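Long-range contacts in aminoglycoside N(3)-acetyltransferase, AAC(3)-IVa (Escherichia coli, PDB 6MN3), which probably confers resistance to 2-deoxystreptamine antibiotics such as gentamicin and apramycin by transferring an acetyl group from acetyl-CoA to their 3-amino group: residues L28-F33 against D150-L155; G67-P72 against P169-I174; D139-L144 against A218-S223. All blocks are in the same frame, centred on the assembly; numbering follows the deposited sequence.

Interaction 1 (L28-F33 against D150-L155); sequences LVHSSF and DANTTL
Ala-151 and His-30 meet through the alanine's backbone oxygen, which sits over one face of the imidazole ring, 3.4 Å above its plane and offset toward the rim. From above the ring it is badly placed to bond ND1 directly; instead water 2 joins the two, donating to Ala-151 O over 2.9 Å and pairing with His-30 ND1 at 3.0 Å. Asn-152 is the centre of an inverse gamma turn. Its OD1 accepts a hydrogen bond from water 1, and the same water is hydrogen-bonded to His-30 NE2 at 2.5 Å and accepts from Thr-154 N, so both ring nitrogens reach the second segment through solvent. On its other side the Asn-152 amide is held through ND2, hydrogen-bonded to His-149 ND1, while OD1 also takes a weak capping bond from Thr-154 N. Thr-153 crosses the histidine at about a right angle, its OG1 3.6 Å from His-30 CE1. With CG anti to the carbonyl carbon (chi1 -42°), His-30 projects its ring from the strand toward this turn. Thr-154 slides past Leu-28, Thr-154 OG1 lying 4.1 Å from Leu-28 CD2, and also packs on Ile-226 of helix 223-236. The arrangement is that of a central beta strand facing the turn that leads into helix 154-161, bridged by two waters in the interior of the Antibiotic_NAT fold.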
loop_
_atom_site.group_PDB
_atom_site.type_symbol
_atom_site.label_atom_id
_atom_site.label_comp_id
_atom_site.label_asym_id
_atom_site.label_seq_id
_atom_site.Cartn_x
_atom_site.Cartn_y
_atom_site.Cartn_z
ATOM N N LEU A 28 -0.730 -7.729 -0.348
ATOM C CA LEU A 28 -0.979 -6.325 -0.651
ATOM C C LEU A 28 0.192 -5.794 -1.468
ATOM O O LEU A 28 1.345 -5.873 -1.029
ATOM C CB LEU A 28 -1.163 -5.505 0.623
ATOM C CG LEU A 28 -1.176 -3.989 0.428
ATOM C CD1 LEU A 28 -2.383 -3.566 -0.397
ATOM C CD2 LEU A 28 -1.153 -3.265 1.770
ATOM N N VAL A 29 -0.101 -5.253 -2.647
ATOM C CA VAL A 29 0.925 -4.887 -3.615
ATOM C C VAL A 29 0.852 -3.392 -3.880
ATOM O O VAL A 29 -0.172 -2.887 -4.360
ATOM C CB VAL A 29 0.775 -5.675 -4.925
ATOM C CG1 VAL A 29 1.786 -5.187 -5.952
ATOM C CG2 VAL A 29 0.945 -7.160 -4.666
ATOM N N HIS A 30 1.934 -2.689 -3.558
ATOM C CA HIS A 30 2.171 -1.330 -4.020
ATOM C C HIS A 30 3.152 -1.399 -5.182
ATOM O O HIS A 30 4.235 -1.979 -5.049
ATOM C CB HIS A 30 2.732 -0.456 -2.901
ATOM C CG HIS A 30 2.063 -0.660 -1.576
ATOM N ND1 HIS A 30 0.951 0.054 -1.186
ATOM C CD2 HIS A 30 2.358 -1.488 -0.546
ATOM C CE1 HIS A 30 0.585 -0.331 0.024
ATOM N NE2 HIS A 30 1.423 -1.265 0.434
ATOM N N SER A 31 2.775 -0.819 -6.320
ATOM C CA SER A 31 3.523 -1.049 -7.546
ATOM C C SER A 31 3.750 0.249 -8.307
ATOM O O SER A 31 2.994 1.217 -8.175
ATOM C CB SER A 31 2.801 -2.047 -8.456
ATOM O OG SER A 31 1.532 -1.550 -8.840
ATOM N N SER A 32 4.813 0.245 -9.107
ATOM C CA SER A 32 5.074 1.266 -10.119
ATOM C C SER A 32 5.355 0.514 -11.414
ATOM O O SER A 32 6.430 -0.072 -11.572
ATOM C CB SER A 32 6.242 2.159 -9.730
ATOM O OG SER A 32 6.912 2.632 -10.886
ATOM N N PHE A 33 4.387 0.523 -12.336
ATOM C CA PHE A 33 4.535 -0.259 -13.559
ATOM C C PHE A 33 5.713 0.217 -14.398
ATOM O O PHE A 33 6.307 -0.577 -15.134
ATOM C CB PHE A 33 3.249 -0.212 -14.384
ATOM C CG PHE A 33 3.301 -1.056 -15.626
ATOM C CD1 PHE A 33 3.255 -2.438 -15.543
ATOM C CD2 PHE A 33 3.414 -0.469 -16.876
ATOM C CE1 PHE A 33 3.312 -3.218 -16.680
ATOM C CE2 PHE A 33 3.472 -1.246 -18.019
ATOM C CZ PHE A 33 3.420 -2.621 -17.919
ATOM N N ASP A 150 8.341 4.635 1.235
ATOM C CA ASP A 150 7.480 5.810 1.314
ATOM C C ASP A 150 6.071 5.513 0.822
ATOM O O ASP A 150 5.146 6.268 1.137
ATOM C CB ASP A 150 8.087 6.965 0.514
ATOM C CG ASP A 150 8.268 6.631 -0.952
ATOM O OD1 ASP A 150 8.381 5.432 -1.283
ATOM O OD2 ASP A 150 8.298 7.569 -1.775
ATOM N N ALA A 151 5.890 4.436 0.062
ATOM C CA ALA A 151 4.575 3.983 -0.367
ATOM C C ALA A 151 4.042 2.835 0.479
ATOM O O ALA A 151 2.929 2.362 0.227
ATOM C CB ALA A 151 4.617 3.563 -1.839
ATOM N N ASN A 152 4.808 2.376 1.471
ATOM C CA ASN A 152 4.371 1.300 2.354
ATOM C C ASN A 152 3.259 1.789 3.274
ATOM O O ASN A 152 3.523 2.227 4.399
ATOM C CB ASN A 152 5.549 0.763 3.171
ATOM C CG ASN A 152 5.228 -0.542 3.874
ATOM O OD1 ASN A 152 4.075 -0.971 3.922
ATOM N ND2 ASN A 152 6.254 -1.183 4.425
ATOM N N THR A 153 2.013 1.703 2.801
ATOM C CA THR A 153 0.877 2.239 3.544
ATOM C C THR A 153 0.758 1.614 4.931
ATOM O O THR A 153 0.299 2.274 5.872
ATOM C CB THR A 153 -0.405 2.026 2.737
ATOM O OG1 THR A 153 -0.343 2.797 1.531
ATOM C CG2 THR A 153 -1.630 2.446 3.525
ATOM N N THR A 154 1.188 0.356 5.083
ATOM C CA THR A 154 1.103 -0.311 6.380
ATOM C C THR A 154 1.853 0.460 7.462
ATOM O O THR A 154 1.486 0.390 8.642
ATOM C CB THR A 154 1.631 -1.744 6.260
ATOM O OG1 THR A 154 0.837 -2.466 5.309
ATOM C CG2 THR A 154 1.575 -2.468 7.600
ATOM N N LEU A 155 2.881 1.222 7.083
ATOM C CA LEU A 155 3.586 2.047 8.059
ATOM C C LEU A 155 2.678 3.118 8.650
ATOM O O LEU A 155 2.810 3.458 9.831
ATOM C CB LEU A 155 4.818 2.682 7.416
ATOM C CG LEU A 155 6.000 1.729 7.228
ATOM C CD1 LEU A 155 7.157 2.422 6.527
ATOM C CD2 LEU A 155 6.443 1.160 8.569
HETATM O O HOH W 1 1.445 -1.431 2.977
HETATM O O HOH W 2 1.265 2.969 -2.023
#

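Interaction 2 (G67-P72 against P169-I174); sequences GLDDEP and PRHCTI
His-171 and Asp-70 form a His-carboxylate hydrogen bond that fastens an irregular loop, residues 67-72, to strand 168-174 of a two-stranded antiparallel sheet. His-171 NE2 donates to Asp-70 OD1 across 3.2 Å, and the bond is almost straight, with 177° at the hydrogen. The acceptor lies at the ring edge in the imidazole plane, and the N-H points almost straight down the C-O bond of the carboxylate; carboxylate and ring are only 17° from coplanar.

Asp-69 approaches the same ring differently. Its CB lies over one face, 3.8 Å from the centroid of the His-171 ring, in a CH-pi contact, and its carboxylate stands at a steep angle to the imidazole. The ring is thus bonded at its edge by Asp-70 and covered on one face by the preceding residue, Asp-69. His-171 O lies close to the same carboxylate, 3.2 Å from Asp-69 CG. His-171 has CG between its backbone N and carbonyl carbon (chi1 75°), which brings the ring up beside the loop.

The second polar link uses the backbone of Asp-69. Its O accepts from Thr-173 OG1 at 3.1 Å, the hydroxyl tilted from the carbonyl plane, and is also approached by Cys-172 CA in a CA-H...O contact of 3.4 Å, whereas Thr-173 N is too poorly angled to bond to it. On its other edge the strand pairs with strand 181-187, through backbone bonds of Arg-170 with Tyr-185 and of Cys-172 with Val-183. Beyond the hydroxyl, the methyl of Thr-173 lies side by side with the proline ring, CG2 standing 3.9 Å from Pro-72 CD.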
loop_
_atom_site.group_PDB
_atom_site.type_symbol
_atom_site.label_atom_id
_atom_site.label_comp_id
_atom_site.label_asym_id
_atom_site.label_seq_id
_atom_site.Cartn_x
_atom_site.Cartn_y
_atom_site.Cartn_z
ATOM N N GLY A 67 -7.859 10.337 -4.132
ATOM C CA GLY A 67 -7.113 11.533 -3.813
ATOM C C GLY A 67 -7.878 12.827 -3.974
ATOM O O GLY A 67 -7.382 13.876 -3.544
ATOM N N LEU A 68 -9.065 12.795 -4.575
ATOM C CA LEU A 68 -9.882 13.992 -4.743
ATOM C C LEU A 68 -10.706 14.208 -3.479
ATOM O O LEU A 68 -11.678 13.487 -3.233
ATOM C CB LEU A 68 -10.783 13.857 -5.968
ATOM C CG LEU A 68 -10.116 13.378 -7.260
ATOM C CD1 LEU A 68 -11.154 12.812 -8.216
ATOM C CD2 LEU A 68 -9.336 14.507 -7.916
ATOM N N ASP A 69 -10.319 15.200 -2.676
ATOM C CA ASP A 69 -11.019 15.495 -1.433
ATOM C C ASP A 69 -12.349 16.205 -1.648
ATOM O O ASP A 69 -13.158 16.263 -0.715
ATOM C CB ASP A 69 -10.134 16.348 -0.519
ATOM C CG ASP A 69 -8.797 15.695 -0.222
ATOM O OD1 ASP A 69 -8.612 14.515 -0.589
ATOM O OD2 ASP A 69 -7.933 16.363 0.384
ATOM N N ASP A 70 -12.596 16.743 -2.842
ATOM C CA ASP A 70 -13.821 17.479 -3.127
ATOM C C ASP A 70 -14.850 16.661 -3.895
ATOM O O ASP A 70 -16.003 17.094 -4.006
ATOM C CB ASP A 70 -13.499 18.754 -3.920
ATOM C CG ASP A 70 -12.422 19.593 -3.263
ATOM O OD1 ASP A 70 -12.349 19.602 -2.017
ATOM O OD2 ASP A 70 -11.646 20.242 -3.996
ATOM N N GLU A 71 -14.469 15.500 -4.422
ATOM C CA GLU A 71 -15.358 14.680 -5.223
ATOM C C GLU A 71 -15.783 13.436 -4.453
ATOM O O GLU A 71 -14.951 12.799 -3.798
ATOM C CB GLU A 71 -14.676 14.256 -6.530
ATOM C CG GLU A 71 -15.616 13.696 -7.582
ATOM C CD GLU A 71 -14.927 13.476 -8.914
ATOM O OE1 GLU A 71 -14.884 14.425 -9.725
ATOM O OE2 GLU A 71 -14.422 12.358 -9.147
ATOM N N PRO A 72 -17.063 13.074 -4.501
ATOM C CA PRO A 72 -17.489 11.810 -3.892
ATOM C C PRO A 72 -16.899 10.621 -4.632
ATOM O O PRO A 72 -16.587 10.689 -5.824
ATOM C CB PRO A 72 -19.016 11.848 -4.022
ATOM C CG PRO A 72 -19.278 12.796 -5.148
ATOM C CD PRO A 72 -18.194 13.828 -5.066
ATOM N N PRO A 169 -5.048 18.421 9.804
ATOM C CA PRO A 169 -6.444 18.285 9.362
ATOM C C PRO A 169 -6.537 18.111 7.851
ATOM O O PRO A 169 -6.053 18.945 7.084
ATOM C CB PRO A 169 -7.088 19.600 9.819
ATOM C CG PRO A 169 -5.963 20.577 9.832
ATOM C CD PRO A 169 -4.723 19.803 10.201
ATOM N N ARG A 170 -7.156 17.015 7.429
ATOM C CA ARG A 170 -7.513 16.763 6.040
ATOM C C ARG A 170 -9.038 16.713 5.937
ATOM O O ARG A 170 -9.752 16.982 6.907
ATOM C CB ARG A 170 -6.856 15.473 5.542
ATOM C CG ARG A 170 -5.334 15.485 5.594
ATOM C CD ARG A 170 -4.745 16.279 4.440
ATOM N NE ARG A 170 -3.722 17.224 4.882
ATOM C CZ ARG A 170 -2.415 16.985 4.844
ATOM N NH1 ARG A 170 -1.965 15.827 4.381
ATOM N NH2 ARG A 170 -1.559 17.905 5.267
ATOM N N HIS A 171 -9.540 16.364 4.756
ATOM C CA HIS A 171 -10.981 16.286 4.561
ATOM C C HIS A 171 -11.281 15.426 3.342
ATOM O O HIS A 171 -10.396 15.108 2.544
ATOM C CB HIS A 171 -11.603 17.680 4.417
ATOM C CG HIS A 171 -11.343 18.329 3.092
ATOM N ND1 HIS A 171 -10.242 19.123 2.857
ATOM C CD2 HIS A 171 -12.045 18.304 1.935
ATOM C CE1 HIS A 171 -10.275 19.559 1.610
ATOM N NE2 HIS A 171 -11.359 19.076 1.029
ATOM N N CYS A 172 -12.554 15.055 3.214
ATOM C CA CYS A 172 -13.044 14.283 2.082
ATOM C C CYS A 172 -14.529 14.581 1.909
ATOM O O CYS A 172 -15.120 15.354 2.668
ATOM C CB CYS A 172 -12.782 12.785 2.275
ATOM S SG CYS A 172 -13.783 12.004 3.563
ATOM N N THR A 173 -15.136 13.955 0.902
ATOM C CA THR A 173 -16.529 14.203 0.559
ATOM C C THR A 173 -17.276 12.882 0.456
ATOM O O THR A 173 -16.834 11.967 -0.247
ATOM C CB THR A 173 -16.644 14.978 -0.759
ATOM O OG1 THR A 173 -16.291 16.349 -0.539
ATOM C CG2 THR A 173 -18.063 14.907 -1.304
ATOM N N ILE A 174 -18.406 12.788 1.157
ATOM C CA ILE A 174 -19.289 11.632 1.092
ATOM C C ILE A 174 -20.710 12.126 0.855
ATOM O O ILE A 174 -21.093 13.215 1.296
ATOM C CB ILE A 174 -19.203 10.765 2.373
ATOM C CG1 ILE A 174 -19.865 9.400 2.154
ATOM C CG2 ILE A 174 -19.818 11.485 3.566
ATOM C CD1 ILE A 174 -18.915 8.333 1.647
#

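Interaction 3 (D139-L144 against A218-S223); sequences DGQVLL and ARLIRS
Two neighbouring antiparallel strands of the central mixed sheet, 141-145 and 216-222, make up this contact. Val-142 with Ile-221 and Leu-144 with Arg-219 are its hydrogen-bonded pairs, each closed by two backbone bonds; Gln-141 with Arg-222 and Leu-143 with Leu-220 are non-hydrogen-bonded pairs. A further bond, from Ser-223 N to Gly-140 O at 2.9 Å, extends the pairing to the first residue of helix 223-236.

At this end Asp-139, the C-prime residue of the Schellman motif that ends helix 131-137, forms a salt bridge to Arg-222, with OD1 2.6 Å from NH1 and a weak hydrogen bond from NH1 to OD2, which lies at the guanidinium edge. The carboxylate is turned 80° from the guanidinium plane. A bend at chi3 (37°) turns the Arg-222 chain so that NH1 meets the carboxylate.

On the face of Leu-143, Leu-220 reaches across the strand pair: its CD1 lies 4.2 Å from Leu-143 CB, and its CD2 is 3.6 Å from Gln-141 NE2. The Gln-141 amide is anchored by Thr-22 and Gly-20. On the other face Leu-144 CD1 packs 4.4 Å from Ile-221 CD1.

Strand 26-31 flanks the pair beyond 141-145 and strand 208-213 beyond 216-222, while helix 9-19 covers Leu-143, Ala-218 and Leu-220 through Leu-16 and Leu-19.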
loop_
_atom_site.group_PDB
_atom_site.type_symbol
_atom_site.label_atom_id
_atom_site.label_comp_id
_atom_site.label_asym_id
_atom_site.label_seq_id
_atom_site.Cartn_x
_atom_site.Cartn_y
_atom_site.Cartn_z
ATOM N N ASP A 139 -2.451 -11.971 8.412
ATOM C CA ASP A 139 -1.058 -12.384 8.223
ATOM C C ASP A 139 -0.608 -12.198 6.775
ATOM O O ASP A 139 0.128 -13.017 6.220
ATOM C CB ASP A 139 -0.842 -13.829 8.680
ATOM C CG ASP A 139 0.582 -14.090 9.125
ATOM O OD1 ASP A 139 1.333 -13.111 9.316
ATOM O OD2 ASP A 139 0.950 -15.273 9.288
ATOM N N GLY A 140 -1.036 -11.102 6.164
ATOM C CA GLY A 140 -0.725 -10.863 4.772
ATOM C C GLY A 140 0.727 -10.487 4.542
ATOM O O GLY A 140 1.490 -10.170 5.457
ATOM N N GLN A 141 1.111 -10.538 3.270
ATOM C CA GLN A 141 2.414 -10.088 2.810
ATOM C C GLN A 141 2.260 -8.765 2.071
ATOM O O GLN A 141 1.256 -8.527 1.393
ATOM C CB GLN A 141 3.065 -11.120 1.885
ATOM C CG GLN A 141 3.565 -12.373 2.577
ATOM C CD GLN A 141 4.142 -13.377 1.596
ATOM O OE1 GLN A 141 3.451 -13.844 0.690
ATOM N NE2 GLN A 141 5.417 -13.709 1.767
ATOM N N VAL A 142 3.264 -7.905 2.208
ATOM C CA VAL A 142 3.291 -6.613 1.532
ATOM C C VAL A 142 4.406 -6.653 0.497
ATOM O O VAL A 142 5.575 -6.880 0.837
ATOM C CB VAL A 142 3.493 -5.453 2.518
ATOM C CG1 VAL A 142 3.553 -4.132 1.769
ATOM C CG2 VAL A 142 2.370 -5.431 3.546
ATOM N N LEU A 143 4.045 -6.436 -0.760
ATOM C CA LEU A 143 4.987 -6.462 -1.869
ATOM C C LEU A 143 5.205 -5.032 -2.341
ATOM O O LEU A 143 4.273 -4.383 -2.829
ATOM C CB LEU A 143 4.469 -7.346 -3.000
ATOM C CG LEU A 143 5.310 -7.353 -4.278
ATOM C CD1 LEU A 143 6.737 -7.770 -3.967
ATOM C CD2 LEU A 143 4.692 -8.267 -5.328
ATOM N N LEU A 144 6.429 -4.538 -2.182
ATOM C CA LEU A 144 6.825 -3.239 -2.712
ATOM C C LEU A 144 7.446 -3.471 -4.084
ATOM O O LEU A 144 8.567 -3.979 -4.188
ATOM C CB LEU A 144 7.797 -2.540 -1.767
ATOM C CG LEU A 144 7.306 -2.311 -0.336
ATOM C CD1 LEU A 144 8.252 -1.379 0.405
ATOM C CD2 LEU A 144 5.890 -1.754 -0.330
ATOM N N ALA A 218 12.256 -5.428 -6.178
ATOM C CA ALA A 218 11.064 -5.776 -5.418
ATOM C C ALA A 218 11.431 -6.099 -3.978
ATOM O O ALA A 218 12.462 -6.724 -3.714
ATOM C CB ALA A 218 10.333 -6.963 -6.046
ATOM N N ARG A 219 10.577 -5.673 -3.051
ATOM C CA ARG A 219 10.767 -5.929 -1.631
ATOM C C ARG A 219 9.505 -6.564 -1.077
ATOM O O ARG A 219 8.396 -6.099 -1.360
ATOM C CB ARG A 219 11.101 -4.641 -0.875
ATOM C CG ARG A 219 12.574 -4.280 -0.938
ATOM C CD ARG A 219 12.828 -2.870 -0.453
ATOM N NE ARG A 219 12.517 -1.876 -1.471
ATOM C CZ ARG A 219 13.066 -0.667 -1.523
ATOM N NH1 ARG A 219 13.963 -0.305 -0.617
ATOM N NH2 ARG A 219 12.723 0.176 -2.486
ATOM N N LEU A 220 9.675 -7.625 -0.290
ATOM C CA LEU A 220 8.559 -8.399 0.239
ATOM C C LEU A 220 8.740 -8.567 1.739
ATOM O O LEU A 220 9.743 -9.132 2.185
ATOM C CB LEU A 220 8.468 -9.760 -0.451
ATOM C CG LEU A 220 7.386 -10.708 0.061
ATOM C CD1 LEU A 220 6.002 -10.164 -0.251
ATOM C CD2 LEU A 220 7.581 -12.079 -0.548
ATOM N N ILE A 221 7.773 -8.075 2.513
ATOM C CA ILE A 221 7.820 -8.105 3.970
ATOM C C ILE A 221 6.463 -8.553 4.490
ATOM O O ILE A 221 5.422 -8.147 3.962
ATOM C CB ILE A 221 8.184 -6.728 4.574
ATOM C CG1 ILE A 221 9.282 -6.030 3.764
ATOM C CG2 ILE A 221 8.606 -6.878 6.024
ATOM C CD1 ILE A 221 8.758 -4.987 2.790
ATOM N N ARG A 222 6.474 -9.390 5.527
ATOM C CA ARG A 222 5.234 -9.741 6.205
ATOM C C ARG A 222 4.629 -8.505 6.858
ATOM O O ARG A 222 5.334 -7.723 7.502
ATOM C CB ARG A 222 5.490 -10.819 7.255
ATOM C CG ARG A 222 5.505 -12.235 6.707
ATOM C CD ARG A 222 6.034 -13.214 7.745
ATOM N NE ARG A 222 5.608 -12.862 9.097
ATOM C CZ ARG A 222 4.498 -13.315 9.670
ATOM N NH1 ARG A 222 3.701 -14.144 9.010
ATOM N NH2 ARG A 222 4.187 -12.940 10.903
ATOM N N SER A 223 3.317 -8.328 6.682
ATOM C CA SER A 223 2.644 -7.166 7.254
ATOM C C SER A 223 2.851 -7.087 8.762
ATOM O O SER A 223 3.031 -5.995 9.314
ATOM C CB SER A 223 1.154 -7.206 6.921
ATOM O OG SER A 223 0.450 -6.202 7.630
#

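In the fold
Interactions 1 and 3 share the central mixed sheet, where strands 26-31 and 141-145 are neighbours; their centres lie 9 Å apart and they touch. Leu-28 makes probable backbone hydrogen bonds with Gln-141 and Leu-143, and the His-30 ring packs against Val-142 and Leu-144. Interaction 2 stands apart at the two-stranded sheet, its centre 21 Å from that of interaction 1 and 29 Å from that of interaction 3. Along the chain the first segments come in the order 28-33, 67-72, 139-144, and the second 150-155, 169-174, 218-223, so all three contacts interleave. Interactions 2 and 3 lie on opposite sides of the chain's centre, and this order ties both sheets into one Antibiotic_NAT fold.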